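Side-chain contacts in cystathionine beta-lyases/cystathionine gamma-synthases (Corynebacterium glutamicum, PDB 5X5H), which probably catalyses the pyridoxal-phosphate-dependent joining of O-succinyl-L-homoserine and L-cysteine into cystathionine, with release of succinate, in methionine biosynthesis: residues E150-P155 with K297-F302; T203-G208 with G303-V308; K267-L272 with S279-P284. One frame throughout, in Å; residues are numbered along the deposited sequence.

How the contacts relate
From the N terminus, the chain first passes 150-155, at the end of strand 144-150, and then 203-208, which carries the cofactor lysine; both belong to the seven-stranded cofactor domain. After helix 254-273 the chain turns back into strand 278-282, closing the short loop of contact 3. Segment 297-302 then returns to 150-155 (contact 1), and the next residues, 303-308, reach 203-208 (contact 2). Contacts 1 and 2 therefore cross, while contact 3 sits within both of their loops. Contacts 1 and 2 join the cofactor domain to the C-terminal domain, and contact 3 packs helix on sheet within the latter; Ser307 OG bonds to Pro155 O, and Tyr283 OH to Gly303 O.

Contact 1. Residues E150-P155 with K297-F302; sequences ETPTNP and KQMKRF. With PLP (pyridoxal-5'-phosphate), chain B.
The methionine end of Met299 reaches Pro152, whose ring presents CG and CD to it. The thioether is extended as far as SD and then bends (chi3 69°), which turns the methyl onto the ring: Met299 CE lies 4.0 Å from Pro152 CG, and SD follows at 4.1 Å from the same carbon. This apolar pair is the snug half of the contact. Beside it the fit is looser. Thr151 and Gln298 approach from opposite directions but stop with Thr151 OG1 3.9 Å from Gln298 NE2, and a water fills the step. It lies 2.8 Å from Thr151 OG1 and accepts from Gln298 NE2 at 3.1 Å. Thr160 is the main polar partner of both side chains, and its carbonyl takes a hydrogen bond from the Gln298 amide. The two segments belong to different domains of a fold-type-I PLP enzyme: 150-155 is the loop after strand 144-150 of the cofactor domain's sheet, and 297-302 runs off the end of helix 292-298 in the C-terminal domain. Cis peptide bonds precede both Pro152 and Pro155 in this loop; one part of it meets Met299, another the cofactor. There Glu150 OE1 accepts the backbone N-H of Asn154 at 3.0 Å, the donor almost in line with the C-O bond, and OE2 is held by the N of Tyr107. The carboxylate sits near the cofactor's C2A methyl. Asn154 ND2 gives PLP O3 a weak hydrogen bond of 3.1 Å, bent to 123°. On the outer flank Lys297 and Lys300 are exposed, Lys297 pairing with Asp161.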
loop_
_atom_site.group_PDB
_atom_site.type_symbol
_atom_site.label_atom_id
_atom_site.label_comp_id
_atom_site.label_asym_id
_atom_site.label_seq_id
_atom_site.Cartn_x
_atom_site.Cartn_y
_atom_site.Cartn_z
ATOM N N GLU A 150 4.681 27.816 -19.077
ATOM C CA GLU A 150 3.990 27.547 -17.835
ATOM C C GLU A 150 3.052 28.674 -17.624
ATOM O O GLU A 150 3.478 29.839 -17.691
ATOM C CB GLU A 150 4.855 27.599 -16.622
ATOM C CG GLU A 150 5.660 26.508 -16.355
ATOM C CD GLU A 150 6.502 26.698 -15.106
ATOM O OE1 GLU A 150 6.187 27.408 -14.121
ATOM O OE2 GLU A 150 7.503 26.011 -15.071
ATOM N N THR A 151 1.770 28.491 -17.307
ATOM C CA THR A 151 0.905 29.596 -16.961
ATOM C C THR A 151 -0.208 29.130 -16.029
ATOM O O THR A 151 -0.923 28.184 -16.374
ATOM C CB THR A 151 0.370 30.283 -18.232
ATOM O OG1 THR A 151 -0.416 31.423 -17.882
ATOM C CG2 THR A 151 -0.476 29.464 -19.157
ATOM N N PRO A 152 -0.334 29.724 -14.834
ATOM C CA PRO A 152 0.541 30.717 -14.248
ATOM C C PRO A 152 1.896 30.162 -13.974
ATOM O O PRO A 152 2.038 28.947 -13.658
ATOM C CB PRO A 152 -0.162 31.085 -12.928
ATOM C CG PRO A 152 -1.624 30.644 -13.102
ATOM C CD PRO A 152 -1.490 29.377 -13.969
ATOM N N THR A 153 2.909 31.004 -14.023
ATOM C CA THR A 153 4.273 30.545 -13.744
ATOM C C THR A 153 4.608 30.303 -12.305
ATOM O O THR A 153 3.952 30.878 -11.371
ATOM C CB THR A 153 5.356 31.544 -14.286
ATOM O OG1 THR A 153 5.245 32.776 -13.534
ATOM C CG2 THR A 153 5.188 31.841 -15.706
ATOM N N ASN A 154 5.607 29.442 -12.008
ATOM C CA ASN A 154 6.000 29.141 -10.652
ATOM C C ASN A 154 7.301 29.858 -10.456
ATOM O O ASN A 154 8.279 29.481 -11.178
ATOM C CB ASN A 154 6.302 27.600 -10.627
ATOM C CG ASN A 154 6.763 27.101 -9.311
ATOM O OD1 ASN A 154 6.989 27.862 -8.351
ATOM N ND2 ASN A 154 6.816 25.728 -9.176
ATOM N N PRO A 155 7.436 30.846 -9.568
ATOM C CA PRO A 155 6.468 31.154 -8.496
ATOM C C PRO A 155 5.702 32.454 -8.748
ATOM O O PRO A 155 4.788 32.766 -7.916
ATOM C CB PRO A 155 7.321 31.309 -7.320
ATOM C CG PRO A 155 8.562 32.072 -7.883
ATOM C CD PRO A 155 8.745 31.514 -9.254
ATOM N N LYS A 297 -9.813 35.112 -19.366
ATOM C CA LYS A 297 -10.342 34.460 -20.578
ATOM C C LYS A 297 -10.046 32.994 -20.643
ATOM O O LYS A 297 -10.883 32.251 -21.138
ATOM C CB LYS A 297 -9.998 35.152 -21.888
ATOM C CG LYS A 297 -8.576 35.335 -22.250
ATOM C CD LYS A 297 -8.454 35.887 -23.692
ATOM C CE LYS A 297 -7.069 35.645 -24.262
ATOM N NZ LYS A 297 -6.617 36.755 -25.163
ATOM N N GLN A 298 -8.911 32.559 -20.113
ATOM C CA GLN A 298 -8.482 31.190 -20.373
ATOM C C GLN A 298 -8.581 30.339 -19.103
ATOM O O GLN A 298 -8.403 29.100 -19.243
ATOM C CB GLN A 298 -7.089 31.153 -20.959
ATOM C CG GLN A 298 -5.960 31.575 -20.141
ATOM C CD GLN A 298 -4.607 31.684 -20.862
ATOM O OE1 GLN A 298 -4.515 31.735 -22.124
ATOM N NE2 GLN A 298 -3.579 31.797 -20.074
ATOM N N MET A 299 -8.842 30.884 -17.909
ATOM C CA MET A 299 -8.907 30.137 -16.669
ATOM C C MET A 299 -10.331 30.253 -16.099
ATOM O O MET A 299 -10.924 31.389 -16.061
ATOM C CB MET A 299 -7.975 30.661 -15.647
ATOM C CG MET A 299 -6.484 30.683 -16.039
ATOM S SD MET A 299 -5.357 31.271 -14.791
ATOM C CE MET A 299 -5.482 29.890 -13.601
ATOM N N LYS A 300 -10.922 29.160 -15.573
ATOM C CA LYS A 300 -12.197 29.181 -14.966
ATOM C C LYS A 300 -12.209 29.933 -13.655
ATOM O O LYS A 300 -13.191 30.636 -13.333
ATOM C CB LYS A 300 -12.669 27.739 -14.692
ATOM C CG LYS A 300 -14.028 27.534 -14.045
ATOM C CD LYS A 300 -14.364 26.077 -13.691
ATOM C CE LYS A 300 -15.874 26.021 -13.450
ATOM N NZ LYS A 300 -16.189 24.691 -12.884
ATOM N N ARG A 301 -11.126 29.787 -12.895
ATOM C CA ARG A 301 -10.886 30.497 -11.658
ATOM C C ARG A 301 -9.376 30.743 -11.630
ATOM O O ARG A 301 -8.651 30.272 -12.445
ATOM C CB ARG A 301 -11.357 29.761 -10.405
ATOM C CG ARG A 301 -12.837 29.403 -10.552
ATOM C CD ARG A 301 -13.524 28.987 -9.317
ATOM N NE ARG A 301 -13.451 30.040 -8.286
ATOM C CZ ARG A 301 -13.695 29.803 -7.044
ATOM N NH1 ARG A 301 -14.058 28.628 -6.621
ATOM N NH2 ARG A 301 -13.562 30.787 -6.190
ATOM N N PHE A 302 -8.896 31.426 -10.601
ATOM C CA PHE A 302 -7.511 31.975 -10.655
ATOM C C PHE A 302 -6.526 31.254 -9.814
ATOM O O PHE A 302 -5.342 31.623 -9.716
ATOM C CB PHE A 302 -7.606 33.470 -10.263
ATOM C CG PHE A 302 -8.416 34.236 -11.214
ATOM C CD1 PHE A 302 -7.943 34.572 -12.435
ATOM C CD2 PHE A 302 -9.649 34.674 -10.840
ATOM C CE1 PHE A 302 -8.674 35.390 -13.342
ATOM C CE2 PHE A 302 -10.382 35.497 -11.702
ATOM C CZ PHE A 302 -9.890 35.822 -12.928
HETATM N N1 PLP B . 6.322 21.931 -13.112
HETATM C C2 PLP B . 5.863 22.698 -12.148
HETATM C C2A PLP B . 5.089 23.906 -12.556
HETATM C C3 PLP B . 5.949 22.290 -10.859
HETATM O O3 PLP B . 5.459 23.035 -9.810
HETATM C C4 PLP B . 6.600 21.096 -10.506
HETATM C C4A PLP B . 6.697 20.693 -9.091
HETATM C C5 PLP B . 7.239 20.361 -11.533
HETATM C C6 PLP B . 7.045 20.828 -12.822
HETATM C C5A PLP B . 8.087 19.114 -11.291
HETATM O O4P PLP B . 7.257 17.966 -10.906
HETATM P P PLP B . 7.833 16.853 -9.936
HETATM O O1P PLP B . 8.236 17.538 -8.646
HETATM O O2P PLP B . 6.620 15.947 -9.861
HETATM O O3P PLP B . 9.005 16.172 -10.647
HETATM O O HOH W 1 -3.092 30.935 -17.181
#

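Contact 2. Residues T203-G208 with G303-V308; sequences TKYIGG and GGMISV. With PLP (pyridoxal-5'-phosphate), chain B.
Tyr205 and Gly304 meet where a phenol hydroxyl comes against a bare backbone carbon, and the residues before that tyrosine hold the cofactor. Thr203 comes first: its OG1 donates to PLP O2P at 2.7 Å and also bonds to the N of Gly214, so the hydroxyl links phosphate and backbone. Lys204 follows, its chain bent at chi2 (-47°), extended at chi3 and bent again at chi4 to bring NZ to the cofactor. Its NZ is covalently joined to PLP C4A (1.4 Å) and makes a weak hydrogen bond to PLP O3. Tyr205 heads off at a steep angle to the lysine, towards the C-terminal domain. Its OH lies 3.5 Å from Gly304 CA and equally 3.5 Å from Met305 SD, the methionine bending at chi2 and chi3 and slanting across the end of the phenol. Two waters complete the join. One accepts from Gly304 N at 3.0 Å and bonds weakly to Tyr205 OH; the other sits 2.6 Å from that OH and donates weakly to Gly304 O. The Tyr205 ring also stacks edge-to-face with His261, and Tyr205 O receives Arg257 NH1. Farther along, Gly208 N bonds back to Lys204 O, closing a helix-like turn. Thr203 thus serves the phosphate in this trans-sulfuration enzyme, while the covalent lysine-cofactor link, consistent with the internal aldimine, is typical of fold-type-I PLP active sites.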
loop_
_atom_site.group_PDB
_atom_site.type_symbol
_atom_site.label_atom_id
_atom_site.label_comp_id
_atom_site.label_asym_id
_atom_site.label_seq_id
_atom_site.Cartn_x
_atom_site.Cartn_y
_atom_site.Cartn_z
ATOM N N THR A 203 2.138 15.219 -8.699
ATOM C CA THR A 203 2.564 15.439 -7.320
ATOM C C THR A 203 1.777 16.493 -6.600
ATOM O O THR A 203 1.690 16.470 -5.367
ATOM C CB THR A 203 4.055 15.839 -7.390
ATOM O OG1 THR A 203 4.756 14.884 -8.197
ATOM C CG2 THR A 203 4.666 15.829 -5.998
ATOM N N LYS A 204 1.339 17.476 -7.360
ATOM C CA LYS A 204 0.709 18.679 -6.832
ATOM C C LYS A 204 -0.820 18.528 -6.748
ATOM O O LYS A 204 -1.244 17.686 -5.990
ATOM C CB LYS A 204 1.203 19.883 -7.638
ATOM C CG LYS A 204 2.650 20.040 -7.944
ATOM C CD LYS A 204 3.500 19.836 -6.819
ATOM C CE LYS A 204 5.077 20.035 -7.143
ATOM N NZ LYS A 204 5.688 20.956 -8.186
ATOM N N TYR A 205 -1.603 19.296 -7.460
ATOM C CA TYR A 205 -3.041 19.253 -7.339
ATOM C C TYR A 205 -3.744 17.991 -7.731
ATOM O O TYR A 205 -4.794 17.650 -7.104
ATOM C CB TYR A 205 -3.724 20.448 -8.055
ATOM C CG TYR A 205 -3.470 21.828 -7.500
ATOM C CD1 TYR A 205 -4.099 22.216 -6.390
ATOM C CD2 TYR A 205 -2.516 22.656 -8.073
ATOM C CE1 TYR A 205 -3.907 23.499 -5.884
ATOM C CE2 TYR A 205 -2.280 23.902 -7.535
ATOM C CZ TYR A 205 -2.973 24.280 -6.444
ATOM O OH TYR A 205 -2.776 25.576 -5.906
ATOM N N ILE A 206 -3.308 17.333 -8.809
ATOM C CA ILE A 206 -4.044 16.157 -9.269
ATOM C C ILE A 206 -4.088 15.062 -8.172
ATOM O O ILE A 206 -5.184 14.603 -7.792
ATOM C CB ILE A 206 -3.513 15.681 -10.613
ATOM C CG1 ILE A 206 -4.006 16.632 -11.679
ATOM C CG2 ILE A 206 -3.870 14.234 -10.906
ATOM C CD1 ILE A 206 -3.279 16.444 -13.013
ATOM N N GLY A 207 -2.953 14.663 -7.606
ATOM C CA GLY A 207 -2.981 13.808 -6.427
ATOM C C GLY A 207 -3.598 14.431 -5.236
ATOM O O GLY A 207 -4.395 13.823 -4.553
ATOM N N GLY A 208 -3.106 15.641 -4.938
ATOM C CA GLY A 208 -3.753 16.512 -3.952
ATOM C C GLY A 208 -3.502 16.312 -2.495
ATOM O O GLY A 208 -4.016 17.032 -1.660
ATOM N N GLY A 303 -6.948 30.128 -9.174
ATOM C CA GLY A 303 -6.044 29.196 -8.588
ATOM C C GLY A 303 -5.864 29.336 -7.086
ATOM O O GLY A 303 -6.394 30.212 -6.377
ATOM N N GLY A 304 -5.119 28.412 -6.533
ATOM C CA GLY A 304 -4.805 28.370 -5.141
ATOM C C GLY A 304 -3.477 28.931 -4.656
ATOM O O GLY A 304 -3.189 28.897 -3.457
ATOM N N MET A 305 -2.669 29.384 -5.590
ATOM C CA MET A 305 -1.308 29.858 -5.287
ATOM C C MET A 305 -1.325 31.368 -5.183
ATOM O O MET A 305 -1.998 32.063 -5.913
ATOM C CB MET A 305 -0.382 29.447 -6.384
ATOM C CG MET A 305 -0.189 27.934 -6.539
ATOM S SD MET A 305 0.334 27.026 -5.140
ATOM C CE MET A 305 1.933 27.806 -4.869
ATOM N N ILE A 306 -0.570 31.859 -4.221
ATOM C CA ILE A 306 -0.351 33.364 -4.091
ATOM C C ILE A 306 1.140 33.518 -3.813
ATOM O O ILE A 306 1.719 32.836 -2.960
ATOM C CB ILE A 306 -1.070 33.858 -2.870
ATOM C CG1 ILE A 306 -2.578 33.588 -2.931
ATOM C CG2 ILE A 306 -0.816 35.387 -2.685
ATOM C CD1 ILE A 306 -3.335 33.938 -1.676
ATOM N N SER A 307 1.762 34.500 -4.438
ATOM C CA SER A 307 3.080 34.948 -4.024
ATOM C C SER A 307 3.027 36.373 -3.517
ATOM O O SER A 307 2.135 37.106 -3.918
ATOM C CB SER A 307 4.107 34.785 -5.132
ATOM O OG SER A 307 4.426 33.362 -5.275
ATOM N N VAL A 308 3.917 36.669 -2.643
ATOM C CA VAL A 308 3.873 37.950 -1.870
ATOM C C VAL A 308 5.302 38.456 -1.831
ATOM O O VAL A 308 6.185 37.738 -1.448
ATOM C CB VAL A 308 3.383 37.684 -0.496
ATOM C CG1 VAL A 308 3.203 38.992 0.287
ATOM C CG2 VAL A 308 2.054 36.904 -0.499
HETATM N N1 PLP B . 6.322 21.931 -13.112
HETATM C C2 PLP B . 5.863 22.698 -12.148
HETATM C C2A PLP B . 5.089 23.906 -12.556
HETATM C C3 PLP B . 5.949 22.290 -10.859
HETATM O O3 PLP B . 5.459 23.035 -9.810
HETATM C C4 PLP B . 6.600 21.096 -10.506
HETATM C C4A PLP B . 6.697 20.693 -9.091
HETATM C C5 PLP B . 7.239 20.361 -11.533
HETATM C C6 PLP B . 7.045 20.828 -12.822
HETATM C C5A PLP B . 8.087 19.114 -11.291
HETATM O O4P PLP B . 7.257 17.966 -10.906
HETATM P P PLP B . 7.833 16.853 -9.936
HETATM O O1P PLP B . 8.236 17.538 -8.646
HETATM O O2P PLP B . 6.620 15.947 -9.861
HETATM O O3P PLP B . 9.005 16.172 -10.647
HETATM O O HOH W 2 -3.360 26.916 -8.390
HETATM O O HOH W 3 -2.806 25.592 -3.314
#

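Contact 3. Residues K267-L272 with S279-P284; sequences KIAEFL and STVLYP
The ring of Tyr283 is met by Ala269 obliquely, near its root: Ala269 CB is 3.9 Å from Tyr283 CG and 4.0 Å from CD2, the methyl favouring the CB end rather than the phenol. Other neighbours of the Tyr283 side chain include Ala265, on the same helix, Ile306 and Phe302, while its hydroxyl bonds to Gly303 O. Chi1 of -176° swings the ring along the helix rather than over the strand. The setting is the alpha/beta C-terminal domain, where helix 254-273 packs against strand 278-282, an outermost strand within the chain of a five-stranded sheet, and a short connection links the two. Along this strand Val281 points at the helix, with Thr280 and Leu282 directed away from it. A classic beta bulge, in which Ser279 and Thr280 both face Arg309 of the neighbouring strand, lies at the start of this run. No hydrogen bond joins helix and strand here; the contact is apolar packing, mostly of methyls, a methylene and the Tyr283 ring. Ile306 and Val308 on strand 305-310 extend the same apolar layer, touching Ile268 and Leu272, and helix 372-384 covers Leu272 through Val379. The backbone N of Val281 bonds to a glycerol, probably from the crystallisation liquor. Val281 divides its two methyls between Ala269 and Leu272, one turn apart on the helix. CG1, anti to its own N (chi1 -177°), faces Ala269, 4.1 Å from that residue's O and 4.2 Å from its CB. The other branch makes the closest approach of the contact: Val281 CG2 rests 3.7 Å from Leu272 CB.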
loop_
_atom_site.group_PDB
_atom_site.type_symbol
_atom_site.label_atom_id
_atom_site.label_comp_id
_atom_site.label_asym_id
_atom_site.label_seq_id
_atom_site.Cartn_x
_atom_site.Cartn_y
_atom_site.Cartn_z
ATOM N N LYS A 267 -9.625 35.148 -0.875
ATOM C CA LYS A 267 -9.794 35.884 0.361
ATOM C C LYS A 267 -8.476 36.217 0.964
ATOM O O LYS A 267 -8.237 37.318 1.499
ATOM C CB LYS A 267 -10.698 35.169 1.365
ATOM C CG LYS A 267 -12.094 35.042 0.853
ATOM C CD LYS A 267 -12.951 34.173 1.729
ATOM C CE LYS A 267 -14.246 33.810 1.102
ATOM N NZ LYS A 267 -14.850 32.755 1.951
ATOM N N ILE A 268 -7.506 35.316 0.986
ATOM C CA ILE A 268 -6.174 35.620 1.514
ATOM C C ILE A 268 -5.476 36.681 0.632
ATOM O O ILE A 268 -4.790 37.603 1.190
ATOM C CB ILE A 268 -5.300 34.362 1.616
ATOM C CG1 ILE A 268 -5.955 33.356 2.577
ATOM C CG2 ILE A 268 -3.825 34.720 1.972
ATOM C CD1 ILE A 268 -5.896 33.809 3.996
ATOM N N ALA A 269 -5.581 36.620 -0.684
ATOM C CA ALA A 269 -4.959 37.613 -1.555
ATOM C C ALA A 269 -5.571 39.005 -1.211
ATOM O O ALA A 269 -4.826 39.990 -1.176
ATOM C CB ALA A 269 -5.200 37.283 -2.979
ATOM N N GLU A 270 -6.873 39.081 -1.062
ATOM C CA GLU A 270 -7.541 40.386 -0.760
ATOM C C GLU A 270 -7.000 40.810 0.560
ATOM O O GLU A 270 -6.626 42.036 0.734
ATOM C CB GLU A 270 -9.068 40.150 -0.703
ATOM C CG GLU A 270 -9.928 41.292 -0.204
ATOM C CD GLU A 270 -11.410 40.869 -0.218
ATOM O OE1 GLU A 270 -11.830 40.118 0.707
ATOM O OE2 GLU A 270 -12.106 41.204 -1.220
ATOM N N PHE A 271 -6.887 39.992 1.593
ATOM C CA PHE A 271 -6.404 40.443 2.902
ATOM C C PHE A 271 -4.948 40.937 2.763
ATOM O O PHE A 271 -4.582 42.013 3.290
ATOM C CB PHE A 271 -6.434 39.295 3.924
ATOM C CG PHE A 271 -5.830 39.645 5.190
ATOM C CD1 PHE A 271 -6.469 40.565 6.002
ATOM C CD2 PHE A 271 -4.731 39.086 5.641
ATOM C CE1 PHE A 271 -5.885 40.941 7.224
ATOM C CE2 PHE A 271 -4.104 39.450 6.846
ATOM C CZ PHE A 271 -4.716 40.392 7.653
ATOM N N LEU A 272 -4.065 40.263 2.065
ATOM C CA LEU A 272 -2.679 40.654 1.907
ATOM C C LEU A 272 -2.601 41.975 1.219
ATOM O O LEU A 272 -1.698 42.776 1.576
ATOM C CB LEU A 272 -1.812 39.577 1.178
ATOM C CG LEU A 272 -1.596 38.308 1.938
ATOM C CD1 LEU A 272 -1.241 37.200 0.920
ATOM C CD2 LEU A 272 -0.542 38.469 3.043
ATOM N N SER A 279 4.545 44.663 -0.187
ATOM C CA SER A 279 4.673 45.557 -1.313
ATOM C C SER A 279 3.872 45.166 -2.542
ATOM O O SER A 279 3.307 46.009 -3.194
ATOM C CB SER A 279 6.153 45.787 -1.767
ATOM O OG SER A 279 6.711 44.507 -1.864
ATOM N N THR A 280 3.716 43.851 -2.815
ATOM C CA THR A 280 3.052 43.383 -4.014
ATOM C C THR A 280 2.440 42.016 -3.652
ATOM O O THR A 280 3.131 41.190 -3.116
ATOM C CB THR A 280 3.999 43.110 -5.246
ATOM O OG1 THR A 280 4.672 44.363 -5.560
ATOM C CG2 THR A 280 3.303 42.718 -6.452
ATOM N N VAL A 281 1.166 41.835 -4.028
ATOM C CA VAL A 281 0.473 40.500 -4.043
ATOM C C VAL A 281 0.374 40.077 -5.474
ATOM O O VAL A 281 -0.128 40.756 -6.315
ATOM C CB VAL A 281 -0.878 40.555 -3.419
ATOM C CG1 VAL A 281 -1.504 39.144 -3.402
ATOM C CG2 VAL A 281 -0.806 41.069 -2.035
ATOM N N LEU A 282 0.924 38.866 -5.749
ATOM C CA LEU A 282 0.877 38.232 -6.991
ATOM C C LEU A 282 -0.226 37.161 -6.928
ATOM O O LEU A 282 -0.063 36.152 -6.249
ATOM C CB LEU A 282 2.250 37.577 -7.338
ATOM C CG LEU A 282 3.379 38.610 -7.484
ATOM C CD1 LEU A 282 4.719 37.942 -7.444
ATOM C CD2 LEU A 282 3.194 39.437 -8.672
ATOM N N TYR A 283 -1.295 37.436 -7.609
ATOM C CA TYR A 283 -2.451 36.501 -7.671
ATOM C C TYR A 283 -3.172 36.797 -8.954
ATOM O O TYR A 283 -3.613 37.963 -9.164
ATOM C CB TYR A 283 -3.376 36.653 -6.468
ATOM C CG TYR A 283 -4.536 35.601 -6.464
ATOM C CD1 TYR A 283 -4.230 34.232 -6.348
ATOM C CD2 TYR A 283 -5.861 35.933 -6.686
ATOM C CE1 TYR A 283 -5.198 33.316 -6.430
ATOM C CE2 TYR A 283 -6.832 34.952 -6.751
ATOM C CZ TYR A 283 -6.476 33.653 -6.641
ATOM O OH TYR A 283 -7.431 32.671 -6.789
ATOM N N PRO A 284 -3.419 35.859 -9.876
ATOM C CA PRO A 284 -3.992 36.150 -11.153
ATOM C C PRO A 284 -5.367 36.818 -11.148
ATOM O O PRO A 284 -5.770 37.471 -12.160
ATOM C CB PRO A 284 -3.940 34.791 -11.940
ATOM C CG PRO A 284 -2.894 34.067 -11.237
ATOM C CD PRO A 284 -2.993 34.426 -9.818
#